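Local coordinates for protein folylpolyglutamate synthase/dihydrofolate synthase (Thermotoga maritima, PDB 1O5Z) that probably adds glutamate to dihydropteroate and to tetrahydrofolate polyglutamates in ATP-dependent ligase reactions of folate biosynthesis, at residues E309-N314 against F430-K435; P87-F92 against G419-V424; R375-R380 against E402-A407; M317-G322 against E330-S335. All coordinates share one frame; numbering follows the deposited sequence.

Contact 1 of 4, residues E309-N314 against F430-K435; sequences EILEKN and FLTTGK
The outer strand of a beta hairpin in the glutamate ligase domain meets the last turn of helix 421-433 here, with Leu311 and Lys313 reaching from strand 309-313 to Leu431 and Thr432. Alternate residues of the strand face the helix. Leu311 comes across Thr432 at about a right angle, and its CD1 stands 3.3 Å from Thr432 CG2, tighter than usual for two methyl groups. The same CD1 lies 4.4 Å from Leu431 CB. Thr432 OG1 turns back instead, to Arg428 O one helical turn earlier, which fixes the methyl branch on the strand side. Lys313 runs past Leu431 in the opposite direction, its CG 4.0 Å from Leu431 CD2. Its chain starts anti to the backbone N and then bends twice, at chi2 (100°) and chi3 (-90°), bringing the ammonium over the helix end. NZ lies 3.1 Å from Leu431 O, a bond whose details are doubtful because that oxygen is modelled too near the lysine chain. A water 3.2 Å from Thr432 O donates to that carbonyl and accepts weakly from Lys313 NZ, so the lysine reaches the second carbonyl only through the water. Gly434, with positive phi, takes the chain out of the helix. Leu431 also packs on Tyr318 of strand 316-320 and Ile408 of helix 404-409, while Ile310 turns to the other side of the hairpin, against Met317 and Ile319.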
loop_
_atom_site.group_PDB
_atom_site.type_symbol
_atom_site.label_atom_id
_atom_site.label_comp_id
_atom_site.label_asym_id
_atom_site.label_seq_id
_atom_site.Cartn_x
_atom_site.Cartn_y
_atom_site.Cartn_z
ATOM N N GLU A 309 10.657 3.979 3.510
ATOM C CA GLU A 309 10.511 3.803 4.916
ATOM C C GLU A 309 11.890 3.842 5.500
ATOM O O GLU A 309 12.741 3.060 5.093
ATOM C CB GLU A 309 9.920 2.420 5.212
ATOM C CG GLU A 309 9.103 2.446 6.449
ATOM C CD GLU A 309 8.786 1.090 6.966
ATOM O OE1 GLU A 309 8.812 0.131 6.167
ATOM O OE2 GLU A 309 8.525 1.010 8.178
ATOM N N ILE A 310 12.106 4.729 6.453
ATOM C CA ILE A 310 13.367 4.778 7.153
ATOM C C ILE A 310 13.148 4.265 8.553
ATOM O O ILE A 310 12.319 4.806 9.266
ATOM C CB ILE A 310 13.929 6.241 7.193
ATOM C CG1 ILE A 310 14.339 6.697 5.794
ATOM C CG2 ILE A 310 15.143 6.326 8.127
ATOM C CD1 ILE A 310 13.320 7.429 5.141
ATOM N N LEU A 311 13.918 3.258 8.948
ATOM C CA LEU A 311 13.869 2.666 10.260
ATOM C C LEU A 311 15.229 2.813 10.911
ATOM O O LEU A 311 16.195 2.284 10.401
ATOM C CB LEU A 311 13.591 1.164 10.159
ATOM C CG LEU A 311 12.219 0.558 10.406
ATOM C CD1 LEU A 311 12.376 -0.971 10.437
ATOM C CD2 LEU A 311 11.562 1.046 11.697
ATOM N N GLU A 312 15.305 3.515 12.033
ATOM C CA GLU A 312 16.500 3.527 12.857
ATOM C C GLU A 312 16.438 2.297 13.731
ATOM O O GLU A 312 15.499 2.109 14.498
ATOM C CB GLU A 312 16.592 4.755 13.756
ATOM C CG GLU A 312 17.562 5.807 13.255
ATOM C CD GLU A 312 18.531 6.330 14.328
ATOM O OE1 GLU A 312 18.165 6.308 15.541
ATOM O OE2 GLU A 312 19.667 6.775 13.956
ATOM N N LYS A 313 17.452 1.454 13.612
ATOM C CA LYS A 313 17.539 0.241 14.404
ATOM C C LYS A 313 18.941 0.257 14.972
ATOM O O LYS A 313 19.917 0.292 14.229
ATOM C CB LYS A 313 17.279 -0.985 13.505
ATOM C CG LYS A 313 17.451 -2.323 14.180
ATOM C CD LYS A 313 16.145 -2.957 14.602
ATOM C CE LYS A 313 15.702 -2.594 16.006
ATOM N NZ LYS A 313 14.876 -3.699 16.618
ATOM N N ASN A 314 19.030 0.300 16.291
ATOM C CA ASN A 314 20.299 0.157 16.980
ATOM C C ASN A 314 21.271 1.242 16.577
ATOM O O ASN A 314 22.473 1.007 16.523
ATOM C CB ASN A 314 20.897 -1.258 16.748
ATOM C CG ASN A 314 19.996 -2.377 17.303
ATOM O OD1 ASN A 314 19.328 -2.194 18.328
ATOM N ND2 ASN A 314 19.974 -3.525 16.637
ATOM N N PHE A 430 12.811 -8.894 9.831
ATOM C CA PHE A 430 13.838 -9.286 10.735
ATOM C C PHE A 430 14.287 -8.146 11.584
ATOM O O PHE A 430 14.548 -8.306 12.762
ATOM C CB PHE A 430 15.007 -9.884 10.004
ATOM C CG PHE A 430 15.897 -10.663 10.907
ATOM C CD1 PHE A 430 15.539 -11.940 11.297
ATOM C CD2 PHE A 430 17.076 -10.105 11.396
ATOM C CE1 PHE A 430 16.349 -12.655 12.153
ATOM C CE2 PHE A 430 17.888 -10.823 12.254
ATOM C CZ PHE A 430 17.528 -12.085 12.637
ATOM N N LEU A 431 14.355 -6.983 10.974
ATOM C CA LEU A 431 14.745 -5.786 11.673
ATOM C C LEU A 431 13.773 -5.398 12.771
ATOM O O LEU A 431 14.157 -4.899 13.841
ATOM C CB LEU A 431 14.838 -4.638 10.658
ATOM C CG LEU A 431 16.135 -4.512 9.837
ATOM C CD1 LEU A 431 16.020 -3.363 8.866
ATOM C CD2 LEU A 431 17.361 -4.374 10.739
ATOM N N THR A 432 12.492 -5.585 12.496
ATOM C CA THR A 432 11.464 -5.174 13.422
ATOM C C THR A 432 11.069 -6.288 14.355
ATOM O O THR A 432 10.593 -6.016 15.432
ATOM C CB THR A 432 10.261 -4.648 12.656
ATOM O OG1 THR A 432 9.874 -5.589 11.653
ATOM C CG2 THR A 432 10.653 -3.383 11.854
ATOM N N THR A 433 11.294 -7.542 13.994
ATOM C CA THR A 433 10.912 -8.637 14.898
ATOM C C THR A 433 12.044 -9.547 15.338
ATOM O O THR A 433 11.880 -10.336 16.247
ATOM C CB THR A 433 9.791 -9.537 14.289
ATOM O OG1 THR A 433 10.282 -10.260 13.134
ATOM C CG2 THR A 433 8.607 -8.681 13.804
ATOM N N GLY A 434 13.179 -9.485 14.683
ATOM C CA GLY A 434 14.249 -10.385 15.054
ATOM C C GLY A 434 14.002 -11.827 14.673
ATOM O O GLY A 434 14.778 -12.728 15.084
ATOM N N LYS A 435 12.945 -12.034 13.876
ATOM C CA LYS A 435 12.651 -13.308 13.273
ATOM C C LYS A 435 11.910 -13.190 11.952
ATOM O O LYS A 435 11.591 -12.122 11.488
ATOM C CB LYS A 435 11.919 -14.204 14.257
ATOM C CG LYS A 435 10.545 -13.743 14.541
ATOM C CD LYS A 435 10.004 -14.314 15.827
ATOM C CE LYS A 435 8.842 -13.440 16.334
ATOM N NZ LYS A 435 8.296 -13.919 17.661
HETATM O O HOH W 1 11.568 -3.292 16.748
#

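Contact 2 of 4, residues P87-F92 against G419-V424; sequences PHLSTF and GSLFLV. With SO4 (sulfate ion), chain D.
One side chain, Leu89, carries nearly all of this meeting between a loop of the Mur ligase middle domain and Leu421 and Val424 of the glutamate ligase domain, and a water bridges the two backbones beside it. The isobutyl group of Leu89 leaves anti to its own amide nitrogen (chi1 -163°) and spreads its two methyls over the first turn of helix 421-433. The side chain crosses that of Leu421 at about a right angle, with Leu89 CD1 3.9 Å from Leu421 CD2 and also near the carbonyl of Leu421. Leu89 CD2 lies 4.4 Å from Val424 CG1. The water donates to Leu89 O at 2.9 Å and, weakly, to Leu421 O.

The start of this helix holds a sulfate, probably from the crystallisation liquor. Ser420, the N-cap, gives its OG proton to sulfate O1 at 2.9 Å, while that same OG accepts from Leu423 N in a nearly straight bond (177°). Leu421 N meets sulfate O4 at 3.0 Å and Phe422 N meets O3 at 3.0 Å, so the anion takes up two N-H groups at the helix end, whose dipole would help to hold it.

Around the contact, Glu94 gathers the amides of Leu89, Ser90 and Thr91 and so shapes the loop. Leu89 also touches Arg428 farther along helix 421-433, Ser90 OG bonds to Gly425 O, and Phe92 packs into helix 12-23.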
loop_
_atom_site.group_PDB
_atom_site.type_symbol
_atom_site.label_atom_id
_atom_site.label_comp_id
_atom_site.label_asym_id
_atom_site.label_seq_id
_atom_site.Cartn_x
_atom_site.Cartn_y
_atom_site.Cartn_z
ATOM N N PRO A 87 -0.934 -5.152 -1.702
ATOM C CA PRO A 87 -0.809 -6.553 -1.331
ATOM C C PRO A 87 -0.261 -6.569 0.116
ATOM O O PRO A 87 -0.731 -5.795 0.925
ATOM C CB PRO A 87 0.152 -7.088 -2.386
ATOM C CG PRO A 87 1.051 -5.848 -2.679
ATOM C CD PRO A 87 0.269 -4.636 -2.353
ATOM N N HIS A 88 0.710 -7.393 0.472
ATOM C CA HIS A 88 1.349 -7.211 1.746
ATOM C C HIS A 88 2.800 -7.285 1.491
ATOM O O HIS A 88 3.216 -7.764 0.441
ATOM C CB HIS A 88 0.917 -8.277 2.770
ATOM C CG HIS A 88 1.269 -9.693 2.395
ATOM N ND1 HIS A 88 0.349 -10.571 1.852
ATOM C CD2 HIS A 88 2.425 -10.389 2.510
ATOM C CE1 HIS A 88 0.926 -11.754 1.669
ATOM N NE2 HIS A 88 2.187 -11.665 2.054
ATOM N N LEU A 89 3.558 -6.863 2.497
ATOM C CA LEU A 89 5.006 -6.821 2.456
ATOM C C LEU A 89 5.651 -8.012 3.184
ATOM O O LEU A 89 6.445 -8.757 2.607
ATOM C CB LEU A 89 5.455 -5.484 3.068
ATOM C CG LEU A 89 6.882 -5.125 2.738
ATOM C CD1 LEU A 89 7.034 -4.896 1.237
ATOM C CD2 LEU A 89 7.320 -3.925 3.554
ATOM N N SER A 90 5.280 -8.200 4.448
ATOM C CA SER A 90 5.917 -9.199 5.310
ATOM C C SER A 90 4.945 -10.278 5.749
ATOM O O SER A 90 5.298 -11.448 5.756
ATOM C CB SER A 90 6.518 -8.542 6.535
ATOM O OG SER A 90 7.494 -7.595 6.196
ATOM N N THR A 91 3.720 -9.901 6.105
ATOM C CA THR A 91 2.741 -10.881 6.475
ATOM C C THR A 91 1.427 -10.575 5.847
ATOM O O THR A 91 1.020 -9.441 5.744
ATOM C CB THR A 91 2.562 -11.005 7.999
ATOM O OG1 THR A 91 1.429 -11.854 8.237
ATOM C CG2 THR A 91 2.173 -9.668 8.629
ATOM N N PHE A 92 0.757 -11.634 5.426
ATOM C CA PHE A 92 -0.587 -11.574 4.901
ATOM C C PHE A 92 -1.528 -10.756 5.777
ATOM O O PHE A 92 -2.445 -10.112 5.284
ATOM C CB PHE A 92 -1.094 -13.007 4.746
ATOM C CG PHE A 92 -2.516 -13.095 4.398
ATOM C CD1 PHE A 92 -2.916 -13.169 3.056
ATOM C CD2 PHE A 92 -3.470 -13.099 5.396
ATOM C CE1 PHE A 92 -4.279 -13.266 2.710
ATOM C CE2 PHE A 92 -4.812 -13.186 5.088
ATOM C CZ PHE A 92 -5.225 -13.279 3.729
ATOM N N GLY A 419 15.355 -3.282 -4.467
ATOM C CA GLY A 419 15.475 -4.182 -5.615
ATOM C C GLY A 419 14.283 -5.084 -5.784
ATOM O O GLY A 419 13.985 -5.506 -6.890
ATOM N N SER A 420 13.593 -5.350 -4.679
ATOM C CA SER A 420 12.615 -6.427 -4.577
ATOM C C SER A 420 11.785 -6.211 -3.335
ATOM O O SER A 420 12.334 -5.974 -2.287
ATOM C CB SER A 420 13.342 -7.761 -4.448
ATOM O OG SER A 420 12.506 -8.792 -3.956
ATOM N N LEU A 421 10.462 -6.271 -3.481
ATOM C CA LEU A 421 9.511 -6.250 -2.372
ATOM C C LEU A 421 9.650 -7.430 -1.423
ATOM O O LEU A 421 9.537 -7.266 -0.224
ATOM C CB LEU A 421 8.109 -6.237 -2.939
ATOM C CG LEU A 421 7.735 -4.884 -3.574
ATOM C CD1 LEU A 421 6.425 -4.953 -4.288
ATOM C CD2 LEU A 421 7.637 -3.827 -2.485
ATOM N N PHE A 422 9.865 -8.627 -1.976
ATOM C CA PHE A 422 10.244 -9.819 -1.188
ATOM C C PHE A 422 11.444 -9.508 -0.307
ATOM O O PHE A 422 11.399 -9.721 0.881
ATOM C CB PHE A 422 10.629 -10.970 -2.093
ATOM C CG PHE A 422 9.503 -11.805 -2.510
ATOM C CD1 PHE A 422 9.178 -11.954 -3.867
ATOM C CD2 PHE A 422 8.752 -12.485 -1.574
ATOM C CE1 PHE A 422 8.089 -12.773 -4.294
ATOM C CE2 PHE A 422 7.643 -13.308 -1.981
ATOM C CZ PHE A 422 7.325 -13.460 -3.351
ATOM N N LEU A 423 12.516 -9.013 -0.911
ATOM C CA LEU A 423 13.697 -8.631 -0.154
ATOM C C LEU A 423 13.358 -7.618 0.953
ATOM O O LEU A 423 13.710 -7.798 2.130
ATOM C CB LEU A 423 14.754 -8.035 -1.075
ATOM C CG LEU A 423 15.985 -7.509 -0.338
ATOM C CD1 LEU A 423 16.759 -8.696 0.315
ATOM C CD2 LEU A 423 16.843 -6.729 -1.257
ATOM N N VAL A 424 12.695 -6.534 0.592
ATOM C CA VAL A 424 12.382 -5.536 1.603
ATOM C C VAL A 424 11.475 -6.077 2.739
ATOM O O VAL A 424 11.708 -5.806 3.896
ATOM C CB VAL A 424 11.810 -4.293 0.969
ATOM C CG1 VAL A 424 11.364 -3.334 2.033
ATOM C CG2 VAL A 424 12.889 -3.637 0.070
HETATM S S SO4 D . 9.711 -8.549 -6.214
HETATM O O1 SO4 D . 11.093 -8.908 -6.452
HETATM O O2 SO4 D . 8.838 -9.159 -7.204
HETATM O O3 SO4 D . 9.285 -9.058 -4.927
HETATM O O4 SO4 D . 9.630 -7.086 -6.247
HETATM O O HOH W 2 6.928 -8.756 -0.261
#

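Contact 3 of 4, residues R375-R380 against E402-A407; sequences RVPSPR and EDPLEA. With SO4 (sulfate ion), chain E.
Two loops that follow neighbouring parallel strands of the glutamate ligase domain run together here, Arg375 after strand 370-373 and Glu402 after strand 399-400, the second leading into helix 404-409. Their backbones are joined by Arg375 N to Glu402 O, 3.0 Å long with an N-H...O angle of 158°. The arginine and glutamate side chains then lie side by side, pointing the same way. It is the aliphatic part of the arginine that touches the acid: Arg375 CD is 3.3 Å from Glu402 OE1. Arg375 NH1 stays 4.2 Å from the same OE1, beyond a salt bridge, with the guanidinium and carboxylate planes 44° apart; the opposite charges probably still attract. A bend at chi3 (69°) turns the guanidinium to a sulfate ion, probably from the crystallisation liquor. The sulfur lies at the guanidinium edge, in its plane, but the bonds are weak, the shortest being Arg375 NH2 to sulfate O1 at 3.3 Å.

Next along the same side, Pro404 CD sits 3.8 Å from Arg375 O, and Pro404 CG lies 4.4 Å from Pro377 CD. Pro404 opens the helix, where its missing N-H costs nothing. Asp403 is the N-cap: its OD1 takes Leu405 N at 3.0 Å from above the carboxylate plane. Farther along the first loop, Ser378 OG accepts from Arg380 N in an ST turn.

Helix 421-433 covers the paired loops, with Phe422 against Val376, Leu423 against Pro404 and Tyr426 against Pro377, and Leu405 of helix 404-409 reaches Phe430 on the same helix.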
loop_
_atom_site.group_PDB
_atom_site.type_symbol
_atom_site.label_atom_id
_atom_site.label_comp_id
_atom_site.label_asym_id
_atom_site.label_seq_id
_atom_site.Cartn_x
_atom_site.Cartn_y
_atom_site.Cartn_z
ATOM N N ARG A 375 21.052 -12.095 -2.391
ATOM C CA ARG A 375 19.984 -12.912 -3.009
ATOM C C ARG A 375 18.599 -12.599 -2.468
ATOM O O ARG A 375 18.383 -12.725 -1.290
ATOM C CB ARG A 375 20.196 -14.388 -2.751
ATOM C CG ARG A 375 21.394 -14.930 -3.318
ATOM C CD ARG A 375 21.430 -16.379 -3.156
ATOM N NE ARG A 375 20.428 -17.005 -3.998
ATOM C CZ ARG A 375 20.679 -17.535 -5.184
ATOM N NH1 ARG A 375 21.906 -17.507 -5.686
ATOM N NH2 ARG A 375 19.691 -18.079 -5.877
ATOM N N VAL A 376 17.644 -12.260 -3.331
ATOM C CA VAL A 376 16.246 -12.228 -2.926
ATOM C C VAL A 376 15.825 -13.572 -2.308
ATOM O O VAL A 376 16.017 -14.645 -2.896
ATOM C CB VAL A 376 15.325 -11.898 -4.080
ATOM C CG1 VAL A 376 13.883 -11.878 -3.603
ATOM C CG2 VAL A 376 15.697 -10.548 -4.707
ATOM N N PRO A 377 15.288 -13.496 -1.092
ATOM C CA PRO A 377 14.883 -14.666 -0.330
ATOM C C PRO A 377 13.489 -15.125 -0.811
ATOM O O PRO A 377 12.387 -14.603 -0.351
ATOM C CB PRO A 377 14.852 -14.136 1.106
ATOM C CG PRO A 377 14.433 -12.748 0.965
ATOM C CD PRO A 377 15.060 -12.253 -0.314
ATOM N N SER A 378 13.554 -16.035 -1.782
ATOM C CA SER A 378 12.391 -16.475 -2.522
ATOM C C SER A 378 12.875 -17.545 -3.463
ATOM O O SER A 378 13.929 -17.390 -4.087
ATOM C CB SER A 378 11.778 -15.334 -3.330
ATOM O OG SER A 378 10.742 -15.817 -4.156
ATOM N N PRO A 379 12.106 -18.623 -3.583
ATOM C CA PRO A 379 12.426 -19.663 -4.551
ATOM C C PRO A 379 12.328 -19.155 -5.982
ATOM O O PRO A 379 12.808 -19.815 -6.903
ATOM C CB PRO A 379 11.368 -20.763 -4.278
ATOM C CG PRO A 379 10.716 -20.399 -2.947
ATOM C CD PRO A 379 10.868 -18.920 -2.831
ATOM N N ARG A 380 11.677 -18.008 -6.149
ATOM C CA ARG A 380 11.628 -17.295 -7.422
ATOM C C ARG A 380 12.976 -16.703 -7.850
ATOM O O ARG A 380 13.154 -16.415 -9.027
ATOM C CB ARG A 380 10.541 -16.192 -7.392
ATOM C CG ARG A 380 9.215 -16.594 -8.088
ATOM C CD ARG A 380 7.906 -15.988 -7.492
ATOM N NE ARG A 380 7.963 -14.558 -7.131
ATOM C CZ ARG A 380 7.943 -13.545 -8.020
ATOM N NH1 ARG A 380 7.890 -13.806 -9.340
ATOM N NH2 ARG A 380 7.990 -12.261 -7.604
ATOM N N GLU A 402 25.350 -13.020 0.086
ATOM C CA GLU A 402 24.176 -13.713 -0.405
ATOM C C GLU A 402 22.977 -13.712 0.546
ATOM O O GLU A 402 21.845 -13.505 0.119
ATOM C CB GLU A 402 24.591 -15.100 -0.846
ATOM C CG GLU A 402 25.438 -14.978 -2.096
ATOM C CD GLU A 402 25.389 -16.239 -2.926
ATOM O OE1 GLU A 402 24.622 -17.160 -2.545
ATOM O OE2 GLU A 402 26.099 -16.297 -3.971
ATOM N N ASP A 403 23.238 -13.926 1.837
ATOM C CA ASP A 403 22.233 -13.779 2.864
ATOM C C ASP A 403 21.994 -12.317 3.118
ATOM O O ASP A 403 22.904 -11.633 3.596
ATOM C CB ASP A 403 22.701 -14.414 4.169
ATOM C CG ASP A 403 21.741 -14.184 5.330
ATOM O OD1 ASP A 403 20.582 -13.746 5.147
ATOM O OD2 ASP A 403 22.082 -14.428 6.506
ATOM N N PRO A 404 20.784 -11.830 2.829
ATOM C CA PRO A 404 20.527 -10.384 2.944
ATOM C C PRO A 404 20.596 -9.849 4.373
ATOM O O PRO A 404 20.725 -8.669 4.559
ATOM C CB PRO A 404 19.114 -10.225 2.354
ATOM C CG PRO A 404 18.486 -11.544 2.398
ATOM C CD PRO A 404 19.611 -12.551 2.280
ATOM N N LEU A 405 20.448 -10.710 5.373
ATOM C CA LEU A 405 20.509 -10.299 6.775
ATOM C C LEU A 405 21.959 -10.120 7.197
ATOM O O LEU A 405 22.264 -9.254 8.060
ATOM C CB LEU A 405 19.849 -11.346 7.697
ATOM C CG LEU A 405 18.428 -11.748 7.297
ATOM C CD1 LEU A 405 17.907 -12.831 8.247
ATOM C CD2 LEU A 405 17.524 -10.586 7.213
ATOM N N GLU A 406 22.847 -10.938 6.603
ATOM C CA GLU A 406 24.270 -10.761 6.792
ATOM C C GLU A 406 24.666 -9.499 6.108
ATOM O O GLU A 406 25.455 -8.746 6.653
ATOM C CB GLU A 406 25.066 -11.904 6.208
ATOM C CG GLU A 406 26.555 -11.826 6.474
ATOM C CD GLU A 406 27.311 -13.064 5.995
ATOM O OE1 GLU A 406 26.678 -14.080 5.568
ATOM O OE2 GLU A 406 28.550 -13.034 6.073
ATOM N N ALA A 407 24.156 -9.293 4.895
ATOM C CA ALA A 407 24.405 -8.055 4.154
ATOM C C ALA A 407 24.061 -6.834 4.979
ATOM O O ALA A 407 24.875 -5.927 5.062
ATOM C CB ALA A 407 23.649 -8.030 2.858
HETATM S S SO4 E . 21.201 -18.880 -9.352
HETATM O O1 SO4 E . 20.850 -17.529 -8.898
HETATM O O2 SO4 E . 22.495 -19.155 -8.709
HETATM O O3 SO4 E . 21.469 -18.818 -10.795
HETATM O O4 SO4 E . 20.052 -19.764 -9.051
#

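Contact 4 of 4, residues M317-G322 against E330-S335; sequences MYILDG and ESLVRS
The flat group here is the carboxylate of Asp321, and Leu332 CD1 stands over one of its faces, 3.7 Å from Asp321 CG and well above the carboxylate plane; OD2 accepts from Ala323 N, a bond that limits how the group can turn. The setting is a beta-alpha-beta crossover of the glutamate ligase domain: strand 316-320 leads into helix 326-339, which packs on the sheet before the chain returns as parallel strand 345-349. Asp321 and Gly322 begin the Asp-Gly-Ala-His sequence that leads toward the helix, a family motif that in relatives lies near the bound nucleotide.

Leu332 is the helix residue that fills the angle between strand and helix. With CG anti to the backbone N (chi1 174°), it sends both methyls down to the strand. There it slides past Asp321 in the opposite direction, CD1 also touching Asp321 CB at 3.6 Å and CD2 reaching the same CB at 4.2 Å. The methylene and one carboxylate face of the acid thus serve as packing surface for a buried leucine, while Asp321 OD2 is held by Ala323 N.

Leu332 packs further on Val416 and Thr418 of strand 414-418, the strand over which the crossover passes, and Asp321 O accepts from Thr418 OG1. Two residues back from Asp321, on the same side of the strand, Ile319 lays its branch methyl CG2 4.3 Å from Leu332 CD1.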
loop_
_atom_site.group_PDB
_atom_site.type_symbol
_atom_site.label_atom_id
_atom_site.label_comp_id
_atom_site.label_asym_id
_atom_site.label_seq_id
_atom_site.Cartn_x
_atom_site.Cartn_y
_atom_site.Cartn_z
ATOM N N MET A 317 20.582 3.634 10.392
ATOM C CA MET A 317 19.428 3.898 9.554
ATOM C C MET A 317 19.383 2.923 8.447
ATOM O O MET A 317 20.414 2.625 7.856
ATOM C CB MET A 317 19.486 5.233 8.874
ATOM C CG MET A 317 19.706 6.332 9.772
ATOM S SD MET A 317 18.632 7.679 9.268
ATOM C CE MET A 317 17.224 7.178 10.298
ATOM N N TYR A 318 18.159 2.506 8.149
ATOM C CA TYR A 318 17.818 1.696 6.998
ATOM C C TYR A 318 16.783 2.409 6.163
ATOM O O TYR A 318 15.784 2.858 6.679
ATOM C CB TYR A 318 17.234 0.380 7.456
ATOM C CG TYR A 318 18.243 -0.436 8.164
ATOM C CD1 TYR A 318 18.364 -0.380 9.541
ATOM C CD2 TYR A 318 19.087 -1.240 7.455
ATOM C CE1 TYR A 318 19.323 -1.106 10.185
ATOM C CE2 TYR A 318 20.058 -1.987 8.083
ATOM C CZ TYR A 318 20.169 -1.926 9.440
ATOM O OH TYR A 318 21.156 -2.655 10.034
ATOM N N ILE A 319 17.031 2.508 4.867
ATOM C CA ILE A 319 16.055 3.032 3.938
ATOM C C ILE A 319 15.486 1.808 3.232
ATOM O O ILE A 319 16.152 1.197 2.421
ATOM C CB ILE A 319 16.695 4.033 2.965
ATOM C CG1 ILE A 319 17.335 5.194 3.747
ATOM C CG2 ILE A 319 15.626 4.613 2.032
ATOM C CD1 ILE A 319 18.810 5.039 4.154
ATOM N N LEU A 320 14.264 1.442 3.610
ATOM C CA LEU A 320 13.603 0.282 3.068
ATOM C C LEU A 320 12.722 0.799 1.962
ATOM O O LEU A 320 11.775 1.536 2.202
ATOM C CB LEU A 320 12.762 -0.434 4.140
ATOM C CG LEU A 320 13.545 -0.815 5.429
ATOM C CD1 LEU A 320 12.632 -1.320 6.548
ATOM C CD2 LEU A 320 14.638 -1.785 5.127
ATOM N N ASP A 321 13.042 0.418 0.734
ATOM C CA ASP A 321 12.218 0.781 -0.367
ATOM C C ASP A 321 12.124 -0.350 -1.337
ATOM O O ASP A 321 13.144 -0.800 -1.871
ATOM C CB ASP A 321 12.775 2.015 -1.051
ATOM C CG ASP A 321 11.784 2.629 -2.021
ATOM O OD1 ASP A 321 11.289 3.746 -1.717
ATOM O OD2 ASP A 321 11.446 2.077 -3.107
ATOM N N GLY A 322 10.899 -0.769 -1.605
ATOM C CA GLY A 322 10.654 -1.888 -2.475
ATOM C C GLY A 322 10.811 -1.644 -3.963
ATOM O O GLY A 322 10.451 -2.537 -4.731
ATOM N N GLU A 330 14.504 5.271 -9.762
ATOM C CA GLU A 330 14.727 6.687 -10.023
ATOM C C GLU A 330 14.043 7.550 -8.952
ATOM O O GLU A 330 14.614 8.527 -8.501
ATOM C CB GLU A 330 14.196 7.016 -11.418
ATOM C CG GLU A 330 14.510 8.409 -11.953
ATOM C CD GLU A 330 15.847 8.456 -12.672
ATOM O OE1 GLU A 330 16.890 8.210 -11.981
ATOM O OE2 GLU A 330 15.844 8.708 -13.914
ATOM N N SER A 331 12.826 7.199 -8.555
ATOM C CA SER A 331 12.142 7.900 -7.452
ATOM C C SER A 331 12.854 7.752 -6.125
ATOM O O SER A 331 12.863 8.671 -5.308
ATOM C CB SER A 331 10.740 7.340 -7.222
ATOM O OG SER A 331 9.940 7.677 -8.301
ATOM N N LEU A 332 13.391 6.565 -5.890
ATOM C CA LEU A 332 14.103 6.320 -4.677
ATOM C C LEU A 332 15.250 7.304 -4.586
ATOM O O LEU A 332 15.431 7.934 -3.577
ATOM C CB LEU A 332 14.610 4.869 -4.624
ATOM C CG LEU A 332 15.508 4.579 -3.423
ATOM C CD1 LEU A 332 14.695 4.891 -2.158
ATOM C CD2 LEU A 332 15.991 3.172 -3.416
ATOM N N VAL A 333 15.995 7.441 -5.673
ATOM C CA VAL A 333 17.209 8.217 -5.693
ATOM C C VAL A 333 16.918 9.676 -5.473
ATOM O O VAL A 333 17.695 10.376 -4.843
ATOM C CB VAL A 333 17.923 8.045 -7.048
ATOM C CG1 VAL A 333 18.989 9.125 -7.253
ATOM C CG2 VAL A 333 18.515 6.643 -7.199
ATOM N N ARG A 334 15.809 10.135 -6.043
ATOM C CA ARG A 334 15.292 11.481 -5.823
ATOM C C ARG A 334 15.021 11.712 -4.355
ATOM O O ARG A 334 15.407 12.713 -3.780
ATOM C CB ARG A 334 13.977 11.668 -6.559
ATOM C CG ARG A 334 14.111 11.605 -8.044
ATOM C CD ARG A 334 13.096 12.446 -8.809
ATOM N NE ARG A 334 13.603 12.676 -10.164
ATOM C CZ ARG A 334 13.405 11.872 -11.209
ATOM N NH1 ARG A 334 12.666 10.769 -11.068
ATOM N NH2 ARG A 334 13.937 12.178 -12.400
ATOM N N SER A 335 14.312 10.784 -3.762
ATOM C CA SER A 335 14.038 10.829 -2.333
ATOM C C SER A 335 15.305 10.798 -1.461
ATOM O O SER A 335 15.430 11.576 -0.523
ATOM C CB SER A 335 13.077 9.689 -1.982
ATOM O OG SER A 335 11.783 10.056 -2.451
#

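In the fold
Helix 421-433 ties the set together: its first turn belongs to contact 2 and its last to contact 1, whose centres lie 14 Å apart. Contact 4 joins contact 1 through the hairpin, with Leu311 N 3.0 Å from Tyr318 O, and contact 2 by packing of Val424 CG2 on Gly322 CA at 3.8 Å. Contact 3 meets contact 2 where Leu423 CD1 lies 3.5 Å from Pro404 CB; Arg380 of contact 3 also forms a salt bridge with the sulfate bound at Ser420, its NH2 3.2 Å from sulfate O2. Contacts 3 and 4 do not touch, their nearest atoms being about 7 Å apart. Of the four, only contact 2 joins the middle and glutamate ligase domains.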